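Local coordinates for endo-xylogalacturonan hydrolase A (Aspergillus tubingensis, PDB 4C2L), which hydrolyses the xylose-substituted galacturonan backbone of xylogalacturonan in the hairy regions of pectin, at residues 49-53 / 54-58; 261-265 / 266-270; 372-375 / 376-380. One frame throughout, in Å; residues are numbered along the deposited sequence. Where two conformers were deposited one is given.

Overall arrangement
The three contacts are spread along the axis of a right-handed parallel beta-helix, the fold of glycoside hydrolase family 28. Contact 1 is a turn between two strands near the N-terminal end, beside a protein-attached mannose; contact 3 lies in a surface loop near the C-terminal end, with centres about 54 Å apart. Contact 2 is about 38 Å from contact 1 and about 18 Å from contact 3, centre to centre, and none of the three touches another. Contact 2 alone adjoins the active site: side chains of Lys-263 and Lys-268 come within about 5 Å of that of His-233 and about 6 Å of that of Asp-210, respectively, both assigned by similarity.

Contact 1: residues 49-53 / 54-58; sequences VFPEG and STYYL
Pro-51 O takes two hydrogen bonds from Ser-54, one from its backbone N at 3.0 Å and one from its hydroxyl OG at 2.6 Å. OG approaches in the carbonyl plane, on a lone pair, whereas N sits above that plane. Setting OG between the backbone N and the carbonyl carbon (chi1 67°) folds the hydroxyl back over the turn. Beside it, Phe-50 presents an edge to one face of Tyr-56 in a T-shaped stack, the planes at 87° and CD1 of Phe-50 3.5 Å from CE1 of Tyr-56. Pro-51 CD meets the rim of the same tyrosine, 3.7 Å from Tyr-56 OH. The backbone makes a type II beta turn from Pro-51 to Ser-54, with Gly-53 at positive phi, joining strands 47-50 and 55-58 in an early coil of the parallel beta-helix. A water links Gly-53 O to Thr-55 OG1 at the start of strand 55-58. Farther out, Tyr-56 OH is held by a hydrogen bond with Pro-21 O. Phe-50 and Tyr-56 both rest on Leu-78 of the next coil, and Ile-35 of helix 32-42 also packs against Phe-50. Val-49 and Pro-51 touch a mannose of an attached glycan.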
ATOM      1  N   VAL A  49      16.840  14.456  16.623  1.00 16.04           N
ATOM      2  CA  VAL A  49      16.158  13.673  17.652  1.00 15.69           C
ATOM      3  C   VAL A  49      14.848  14.339  18.072  1.00 16.05           C
ATOM      4  O   VAL A  49      14.825  15.509  18.442  1.00 15.35           O
ATOM      5  CB  VAL A  49      17.061  13.473  18.904  1.00 15.55           C
ATOM      6  CG1 VAL A  49      16.280  12.811  20.035  1.00 16.36           C
ATOM      7  CG2 VAL A  49      18.295  12.645  18.543  1.00 16.11           C
ATOM      8  N   PHE A  50      13.752  13.591  17.998  1.00 15.45           N
ATOM      9  CA  PHE A  50      12.519  14.001  18.638  1.00 16.03           C
ATOM     10  C   PHE A  50      12.427  13.173  19.913  1.00 16.84           C
ATOM     11  O   PHE A  50      12.142  11.972  19.834  1.00 16.55           O
ATOM     12  CB  PHE A  50      11.316  13.690  17.738  1.00 15.75           C
ATOM     13  CG  PHE A  50      11.353  14.393  16.415  1.00 15.75           C
ATOM     14  CD1 PHE A  50      10.822  15.670  16.290  1.00 15.98           C
ATOM     15  CD2 PHE A  50      11.888  13.778  15.295  1.00 16.49           C
ATOM     16  CE1 PHE A  50      10.841  16.326  15.068  1.00 15.73           C
ATOM     17  CE2 PHE A  50      11.913  14.431  14.064  1.00 17.22           C
ATOM     18  CZ  PHE A  50      11.379  15.708  13.954  1.00 16.02           C
ATOM     19  N   PRO A  51      12.681  13.792  21.089  1.00 17.37           N
ATOM     20  CA  PRO A  51      12.823  13.005  22.310  1.00 17.99           C
ATOM     21  C   PRO A  51      11.589  12.236  22.749  1.00 17.92           C
ATOM     22  O   PRO A  51      10.460  12.639  22.499  1.00 17.22           O
ATOM     23  CB  PRO A  51      13.127  14.070  23.382  1.00 18.22           C
ATOM     24  CG  PRO A  51      13.716  15.206  22.617  1.00 18.40           C
ATOM     25  CD  PRO A  51      12.903  15.226  21.347  1.00 17.49           C
ATOM     26  N   GLU A  52      11.831  11.141  23.465  1.00 19.91           N
ATOM     27  CA  GLU A  52      10.750  10.398  24.090  1.00 22.71           C
ATOM     28  C   GLU A  52       9.892  11.322  24.972  1.00 22.53           C
ATOM     29  O   GLU A  52      10.418  12.160  25.707  1.00 22.85           O
ATOM     30  CB  GLU A  52      11.329   9.212  24.888  1.00 27.28           C
ATOM     31  CG  GLU A  52      10.293   8.336  25.573  1.00 34.48           C
ATOM     32  CD  GLU A  52      10.194   8.586  27.077  1.00 40.33           C
ATOM     33  OE1 GLU A  52      10.752   9.599  27.568  1.00 43.33           O
ATOM     34  OE2 GLU A  52       9.564   7.756  27.778  1.00 44.31           O
ATOM     35  N   GLY A  53       8.579  11.183  24.854  1.00 20.81           N
ATOM     36  CA  GLY A  53       7.627  11.976  25.617  1.00 20.91           C
ATOM     37  C   GLY A  53       7.342  13.349  25.030  1.00 20.26           C
ATOM     38  O   GLY A  53       6.536  14.092  25.583  1.00 22.03           O
ATOM     39  N   SER A  54       8.005  13.700  23.930  1.00 17.92           N
ATOM     40  CA  SER A  54       7.756  15.004  23.283  1.00 17.41           C
ATOM     41  C   SER A  54       6.529  14.959  22.365  1.00 17.26           C
ATOM     42  O   SER A  54       6.105  13.879  21.935  1.00 17.19           O
ATOM     43  CB  SER A  54       8.995  15.502  22.531  1.00 16.96           C
ATOM     44  OG  SER A  54       9.299  14.679  21.411  1.00 16.59           O
ATOM     45  N   THR A  55       5.943  16.125  22.094  1.00 16.72           N
ATOM     46  CA  THR A  55       4.897  16.255  21.072  1.00 16.38           C
ATOM     47  C   THR A  55       5.236  17.461  20.197  1.00 15.91           C
ATOM     48  O   THR A  55       5.427  18.579  20.702  1.00 15.79           O
ATOM     49  CB  THR A  55       3.477  16.420  21.665  1.00 18.00           C
ATOM     50  OG1 THR A  55       3.134  15.260  22.448  1.00 18.45           O
ATOM     51  CG2 THR A  55       2.439  16.558  20.552  1.00 17.43           C
ATOM     52  N   TYR A  56       5.327  17.218  18.899  1.00 13.90           N
ATOM     53  CA  TYR A  56       5.558  18.284  17.927  1.00 13.61           C
ATOM     54  C   TYR A  56       4.313  18.425  17.070  1.00 13.85           C
ATOM     55  O   TYR A  56       3.670  17.427  16.741  1.00 13.88           O
ATOM     56  CB  TYR A  56       6.756  17.950  17.042  1.00 13.26           C
ATOM     57  CG  TYR A  56       8.082  18.039  17.772  1.00 13.42           C
ATOM     58  CD1 TYR A  56       8.487  17.033  18.657  1.00 13.69           C
ATOM     59  CD2 TYR A  56       8.922  19.130  17.581  1.00 13.61           C
ATOM     60  CE1 TYR A  56       9.699  17.118  19.326  1.00 13.89           C
ATOM     61  CE2 TYR A  56      10.129  19.236  18.250  1.00 13.73           C
ATOM     62  CZ  TYR A  56      10.514  18.225  19.117  1.00 13.87           C
ATOM     63  OH  TYR A  56      11.719  18.328  19.766  1.00 14.64           O
ATOM     64  N   TYR A  57       3.976  19.668  16.723  1.00 13.00           N
ATOM     65  CA  TYR A  57       2.770  19.981  15.978  1.00 13.27           C
ATOM     66  C   TYR A  57       3.206  20.403  14.604  1.00 13.70           C
ATOM     67  O   TYR A  57       3.926  21.380  14.455  1.00 13.58           O
ATOM     68  CB  TYR A  57       1.971  21.103  16.671  1.00 14.27           C
ATOM     69  CG  TYR A  57       1.512  20.635  18.016  1.00 15.22           C
ATOM     70  CD1 TYR A  57       0.397  19.797  18.130  1.00 15.91           C
ATOM     71  CD2 TYR A  57       2.224  20.970  19.167  1.00 15.68           C
ATOM     72  CE1 TYR A  57      -0.025  19.339  19.369  1.00 17.71           C
ATOM     73  CE2 TYR A  57       1.822  20.504  20.417  1.00 17.46           C
ATOM     74  CZ  TYR A  57       0.698  19.697  20.505  1.00 17.92           C
ATOM     75  OH  TYR A  57       0.293  19.217  21.730  1.00 19.10           O
ATOM     76  N   LEU A  58       2.804  19.630  13.602  1.00 12.54           N
ATOM     77  CA  LEU A  58       3.260  19.881  12.252  1.00 12.68           C
ATOM     78  C   LEU A  58       2.069  20.415  11.485  1.00 12.53           C
ATOM     79  O   LEU A  58       1.147  19.671  11.163  1.00 12.89           O
ATOM     80  CB  LEU A  58       3.786  18.581  11.628  1.00 13.23           C
ATOM     81  CG  LEU A  58       5.177  18.093  12.091  1.00 14.77           C
ATOM     82  CD1 LEU A  58       5.274  17.854  13.575  1.00 15.93           C
ATOM     83  CD2 LEU A  58       5.509  16.802  11.359  1.00 14.66           C
TER
HETATM   84  O   HOH W   1       4.194  15.282  24.928  1.00 28.79           O

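Contact 2: residues 261-265 / 266-270; sequences STKAA and GIKTY. With SO4 (sulfate ion), chain H; SO4 (sulfate ion), chain E.
Lys-268 NZ lies between two sulfate ions, bound firmly to one and weakly to the other: it gives a 2.8 Å hydrogen bond to O2 of the chain H sulfate and weak, longer ones to O1 and O3 of the chain E sulfate. The lysine stands on strand 266-269, in the third annotated PbH1 repeat of the right-handed parallel beta-helix, close to the catalytic residues assigned by similarity. His-233 ND1 and Ser-239 N also bind sulfate here, which suggests a pocket suited to anions. The sulfates probably come from the crystallisation liquor, but their position is consistent with the way a lysine in related polygalacturonases meets a galacturonate carboxylate.

Next to Lys-268, Lys-263 runs out from the loop before the strand and lies over Gly-266, whose lack of a side chain lets the lysine methylenes lie against the backbone. Lys-263 CE is 3.7 Å from Gly-266 CA, and Lys-263 NZ comes within 4.3 Å of Lys-268 CD. The aliphatic chain is extended through chi2 and chi3 and then bends at chi4 (-71°), which turns NZ to His-233 O and Ser-236 OG. The first bond ties the ammonium to the backbone of His-233, an active-site residue by similarity; the second goes to the Ser-236 hydroxyl. Lys-263 thus probably acts as a second-shell support. The two ammonium nitrogens, Lys-263 NZ and Lys-268 NZ, are 5.0 Å apart.

The chain turns a corner at Ala-264 and Ala-265. Backbone bonds tie Ala-264 to Ile-235 and Tyr-296 of neighbouring coils, while Ala-265 packs on Phe-286, Phe-289 and Phe-298. On Lys-268, a bend at chi3 (-63°) carries NZ up to the sulfates, and CD passes 3.6 Å from O2 of the chain H sulfate.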
ATOM      1  N   SER A 261     -10.265  -8.987   4.983  1.00 16.55           N
ATOM      2  CA  SER A 261      -9.924  -8.194   3.816  0.50 16.15           C
ATOM      3  C   SER A 261     -10.882  -8.535   2.658  1.00 16.37           C
ATOM      4  O   SER A 261     -11.526  -9.594   2.667  1.00 16.65           O
ATOM      5  CB  SER A 261      -8.445  -8.405   3.461  0.50 15.99           C
ATOM      6  OG  SER A 261      -7.599  -7.901   4.510  0.50 14.89           O
ATOM      7  N   THR A 262     -11.014  -7.644   1.685  1.00 15.56           N
ATOM      8  CA  THR A 262     -11.927  -7.949   0.572  1.00 15.77           C
ATOM      9  C   THR A 262     -11.350  -9.062  -0.302  1.00 16.26           C
ATOM     10  O   THR A 262     -12.087  -9.870  -0.854  1.00 17.59           O
ATOM     11  CB  THR A 262     -12.250  -6.715  -0.294  1.00 16.17           C
ATOM     12  OG1 THR A 262     -11.031  -6.134  -0.759  1.00 16.00           O
ATOM     13  CG2 THR A 262     -13.069  -5.673   0.494  1.00 16.51           C
ATOM     14  N   LYS A 263     -10.033  -9.070  -0.450  1.00 16.74           N
ATOM     15  CA  LYS A 263      -9.298 -10.194  -1.050  1.00 16.48           C
ATOM     16  C   LYS A 263      -7.989 -10.284  -0.300  1.00 15.73           C
ATOM     17  O   LYS A 263      -7.476  -9.274   0.185  1.00 16.67           O
ATOM     18  CB  LYS A 263      -9.070 -10.005  -2.562  1.00 16.88           C
ATOM     19  CG  LYS A 263      -8.132  -8.852  -2.927  1.00 17.44           C
ATOM     20  CD  LYS A 263      -7.956  -8.704  -4.433  1.00 18.16           C
ATOM     21  CE  LYS A 263      -6.937  -7.621  -4.790  1.00 19.07           C
ATOM     22  NZ  LYS A 263      -7.454  -6.256  -4.514  1.00 19.61           N
ATOM     23  N   ALA A 264      -7.451 -11.487  -0.157  1.00 14.76           N
ATOM     24  CA  ALA A 264      -6.149 -11.631   0.455  1.00 14.49           C
ATOM     25  C   ALA A 264      -5.083 -11.136  -0.522  1.00 13.89           C
ATOM     26  O   ALA A 264      -4.118 -10.485  -0.145  1.00 13.47           O
ATOM     27  CB  ALA A 264      -5.894 -13.080   0.835  1.00 14.67           C
ATOM     28  N   ALA A 265      -5.290 -11.430  -1.795  1.00 13.80           N
ATOM     29  CA  ALA A 265      -4.297 -11.082  -2.807  1.00 13.46           C
ATOM     30  C   ALA A 265      -4.963 -11.029  -4.153  1.00 13.28           C
ATOM     31  O   ALA A 265      -6.003 -11.661  -4.363  1.00 13.44           O
ATOM     32  CB  ALA A 265      -3.171 -12.100  -2.819  1.00 14.17           C
ATOM     33  N   GLY A 266      -4.394 -10.256  -5.074  1.00 12.88           N
ATOM     34  CA  GLY A 266      -4.965 -10.246  -6.409  1.00 12.81           C
ATOM     35  C   GLY A 266      -4.240  -9.369  -7.400  1.00 13.07           C
ATOM     36  O   GLY A 266      -3.228  -8.730  -7.073  1.00 12.49           O
ATOM     37  N   ILE A 267      -4.773  -9.388  -8.619  1.00 12.81           N
ATOM     38  CA  ILE A 267      -4.272  -8.604  -9.744  1.00 13.23           C
ATOM     39  C   ILE A 267      -5.458  -7.876 -10.367  1.00 13.59           C
ATOM     40  O   ILE A 267      -6.510  -8.489 -10.575  1.00 14.14           O
ATOM     41  CB  ILE A 267      -3.602  -9.519 -10.804  1.00 12.95           C
ATOM     42  CG1 ILE A 267      -2.404 -10.250 -10.171  1.00 13.42           C
ATOM     43  CG2 ILE A 267      -3.133  -8.678 -12.004  1.00 13.03           C
ATOM     44  CD1 ILE A 267      -1.814 -11.357 -11.025  1.00 14.29           C
ATOM     45  N   LYS A 268      -5.301  -6.581 -10.667  1.00 13.96           N
ATOM     46  CA  LYS A 268      -6.386  -5.800 -11.256  1.00 15.27           C
ATOM     47  C   LYS A 268      -5.870  -5.044 -12.457  1.00 14.82           C
ATOM     48  O   LYS A 268      -4.947  -4.246 -12.337  1.00 14.01           O
ATOM     49  CB  LYS A 268      -6.924  -4.726 -10.300  1.00 17.72           C
ATOM     50  CG  LYS A 268      -7.173  -5.120  -8.873  1.00 20.93           C
ATOM     51  CD  LYS A 268      -8.007  -4.042  -8.177  1.00 22.09           C
ATOM     52  CE  LYS A 268      -7.301  -2.700  -8.103  1.00 23.16           C
ATOM     53  NZ  LYS A 268      -7.811  -1.864  -6.966  1.00 24.49           N
ATOM     54  N   THR A 269      -6.468  -5.271 -13.622  1.00 14.68           N
ATOM     55  CA  THR A 269      -6.045  -4.537 -14.810  1.00 15.29           C
ATOM     56  C   THR A 269      -7.271  -3.982 -15.525  1.00 15.02           C
ATOM     57  O   THR A 269      -8.337  -4.576 -15.497  1.00 14.39           O
ATOM     58  CB  THR A 269      -5.220  -5.419 -15.775  1.00 16.33           C
ATOM     59  OG1 THR A 269      -5.991  -6.565 -16.165  1.00 17.03           O
ATOM     60  CG2 THR A 269      -3.924  -5.905 -15.092  1.00 16.63           C
ATOM     61  N   TYR A 270      -7.096  -2.838 -16.176  1.00 15.57           N
ATOM     62  CA  TYR A 270      -8.142  -2.262 -17.001  1.00 17.09           C
ATOM     63  C   TYR A 270      -8.292  -3.076 -18.284  1.00 17.87           C
ATOM     64  O   TYR A 270      -7.332  -3.668 -18.760  1.00 18.62           O
ATOM     65  CB  TYR A 270      -7.786  -0.824 -17.359  1.00 17.20           C
ATOM     66  CG  TYR A 270      -8.115   0.161 -16.259  1.00 17.95           C
ATOM     67  CD1 TYR A 270      -7.215   0.406 -15.216  1.00 18.41           C
ATOM     68  CD2 TYR A 270      -9.323   0.864 -16.272  1.00 18.22           C
ATOM     69  CE1 TYR A 270      -7.521   1.314 -14.201  1.00 18.67           C
ATOM     70  CE2 TYR A 270      -9.632   1.773 -15.268  1.00 18.56           C
ATOM     71  CZ  TYR A 270      -8.729   1.995 -14.244  1.00 19.21           C
ATOM     72  OH  TYR A 270      -9.051   2.907 -13.254  1.00 19.76           O
TER
HETATM   73  S   SO4 H1410     -10.805  -2.073  -4.975  1.00 49.04           S
HETATM   74  O1  SO4 H1410     -12.245  -1.789  -4.781  1.00 52.46           O
HETATM   75  O2  SO4 H1410     -10.519  -2.178  -6.419  1.00 48.69           O
HETATM   76  O3  SO4 H1410     -10.505  -3.365  -4.321  1.00 48.50           O
HETATM   77  O4  SO4 H1410      -9.961  -1.015  -4.363  1.00 48.43           O
HETATM   78  S   SO4 E1407      -6.584   1.763  -7.885  1.00 29.69           S
HETATM   79  O1  SO4 E1407      -7.546   1.464  -6.804  1.00 32.74           O
HETATM   80  O2  SO4 E1407      -7.347   2.002  -9.136  1.00 32.70           O
HETATM   81  O3  SO4 E1407      -5.692   0.597  -7.980  1.00 30.45           O
HETATM   82  O4  SO4 E1407      -5.843   2.997  -7.569  1.00 33.01           O

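Contact 3: residues 372-375 / 376-380; sequences ANTP and SDLGV
A chi1 of -179° swings Leu-378 CG opposite its own backbone N and leads the branched end toward the preceding residues: CD2 lies 4.1 Å from Thr-374 CB, and CD1 is 4.3 Å from Pro-375 CD. In Asp-377, a chi1 of 66° brings OD1 alongside the CB-CG edge of the proline ring, where OD1 is 3.5 Å from Pro-375 CB and also close to CG, a van der Waals contact without a hydrogen bond. The backbone between them makes a type I beta turn, closed by a weak bond from Leu-378 N to Pro-375 O, 3.2 Å long and bent to 134° at the hydrogen. The turn belongs to the loop between strands 368-372 and 383-384, at the C-terminal end of the parallel beta-helix. Leu-378 is buried against Leu-343, Ile-353 and Ile-355 of the neighbouring strands and touches Cys-371, whose disulfide partner Cys-382 meets Thr-374. Ser-376 and Asp-377, by contrast, are exposed residues. The one weak bond gives little polar hold across the turn, and the contact is mainly apolar, made by Leu-378 on Thr-374 and Pro-375.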
ATOM      1  N   ALA A 372     -12.081 -17.759 -15.681  1.00 19.24           N
ATOM      2  CA  ALA A 372     -12.246 -17.479 -17.097  1.00 19.34           C
ATOM      3  C   ALA A 372     -10.852 -17.307 -17.680  1.00 18.29           C
ATOM      4  O   ALA A 372     -10.013 -16.614 -17.091  1.00 17.30           O
ATOM      5  CB  ALA A 372     -13.074 -16.221 -17.311  1.00 19.02           C
ATOM      6  N   ASN A 373     -10.588 -17.980 -18.805  1.00 17.35           N
ATOM      7  CA  ASN A 373      -9.328 -17.810 -19.542  1.00 16.18           C
ATOM      8  C   ASN A 373      -8.080 -18.220 -18.758  1.00 15.87           C
ATOM      9  O   ASN A 373      -7.001 -17.664 -18.958  1.00 15.06           O
ATOM     10  CB  ASN A 373      -9.197 -16.375 -20.073  1.00 16.73           C
ATOM     11  CG  ASN A 373     -10.360 -15.980 -20.941  1.00 18.15           C
ATOM     12  OD1 ASN A 373     -10.556 -16.556 -22.021  1.00 18.08           O
ATOM     13  ND2 ASN A 373     -11.153 -15.006 -20.484  1.00 16.82           N
ATOM     14  N   THR A 374      -8.250 -19.204 -17.879  1.00 16.14           N
ATOM     15  CA  THR A 374      -7.166 -19.732 -17.073  1.00 16.28           C
ATOM     16  C   THR A 374      -6.522 -20.906 -17.796  1.00 15.97           C
ATOM     17  O   THR A 374      -7.184 -21.587 -18.591  1.00 15.97           O
ATOM     18  CB  THR A 374      -7.657 -20.182 -15.677  1.00 17.12           C
ATOM     19  OG1 THR A 374      -8.796 -21.036 -15.824  1.00 16.87           O
ATOM     20  CG2 THR A 374      -8.054 -18.963 -14.820  1.00 17.00           C
ATOM     21  N   PRO A 375      -5.233 -21.139 -17.543  1.00 16.37           N
ATOM     22  CA  PRO A 375      -4.460 -22.139 -18.287  1.00 16.60           C
ATOM     23  C   PRO A 375      -4.728 -23.581 -17.840  1.00 17.84           C
ATOM     24  O   PRO A 375      -5.227 -23.824 -16.741  1.00 17.41           O
ATOM     25  CB  PRO A 375      -3.016 -21.773 -17.958  1.00 17.33           C
ATOM     26  CG  PRO A 375      -3.091 -21.139 -16.608  1.00 16.74           C
ATOM     27  CD  PRO A 375      -4.388 -20.396 -16.588  1.00 16.46           C
ATOM     28  N   SER A 376      -4.361 -24.530 -18.693  1.00 18.27           N
ATOM     29  CA  SER A 376      -4.577 -25.948 -18.389  1.00 20.73           C
ATOM     30  C   SER A 376      -3.770 -26.434 -17.189  1.00 23.00           C
ATOM     31  O   SER A 376      -4.128 -27.431 -16.572  1.00 27.00           O
ATOM     32  CB  SER A 376      -4.273 -26.808 -19.627  1.00 20.47           C
ATOM     33  OG  SER A 376      -3.011 -26.453 -20.176  1.00 21.08           O
ATOM     34  N   ASP A 377      -2.697 -25.740 -16.840  1.00 23.16           N
ATOM     35  CA  ASP A 377      -1.866 -26.198 -15.724  1.00 26.14           C
ATOM     36  C   ASP A 377      -2.070 -25.318 -14.482  1.00 24.98           C
ATOM     37  O   ASP A 377      -1.141 -25.109 -13.698  1.00 26.22           O
ATOM     38  CB  ASP A 377      -0.382 -26.233 -16.131  1.00 28.05           C
ATOM     39  CG  ASP A 377       0.200 -24.827 -16.416  1.00 30.06           C
ATOM     40  OD1 ASP A 377      -0.576 -23.881 -16.676  1.00 29.58           O
ATOM     41  OD2 ASP A 377       1.443 -24.674 -16.387  1.00 32.23           O
ATOM     42  N   LEU A 378      -3.280 -24.788 -14.325  1.00 24.32           N
ATOM     43  CA  LEU A 378      -3.571 -23.850 -13.226  1.00 22.98           C
ATOM     44  C   LEU A 378      -3.242 -24.435 -11.852  1.00 23.25           C
ATOM     45  O   LEU A 378      -2.597 -23.776 -11.035  1.00 22.85           O
ATOM     46  CB  LEU A 378      -5.024 -23.397 -13.271  1.00 21.51           C
ATOM     47  CG  LEU A 378      -5.443 -22.403 -12.183  1.00 20.93           C
ATOM     48  CD1 LEU A 378      -4.726 -21.074 -12.376  1.00 21.39           C
ATOM     49  CD2 LEU A 378      -6.949 -22.224 -12.225  1.00 20.62           C
ATOM     50  N   GLY A 379      -3.698 -25.661 -11.597  1.00 23.48           N
ATOM     51  CA  GLY A 379      -3.375 -26.348 -10.352  1.00 24.74           C
ATOM     52  C   GLY A 379      -4.514 -26.525  -9.368  1.00 25.18           C
ATOM     53  O   GLY A 379      -4.329 -27.151  -8.330  1.00 28.26           O
ATOM     54  N   VAL A 380      -5.678 -25.954  -9.674  1.00 24.98           N
ATOM     55  CA  VAL A 380      -6.912 -26.167  -8.911  1.00 25.08           C
ATOM     56  C   VAL A 380      -8.064 -26.368  -9.894  1.00 25.71           C
ATOM     57  O   VAL A 380      -7.998 -25.907 -11.036  1.00 23.60           O
ATOM     58  CB  VAL A 380      -7.261 -24.992  -7.954  1.00 25.20           C
ATOM     59  CG1 VAL A 380      -6.179 -24.797  -6.900  1.00 25.08           C
ATOM     60  CG2 VAL A 380      -7.532 -23.699  -8.716  1.00 25.02           C
TER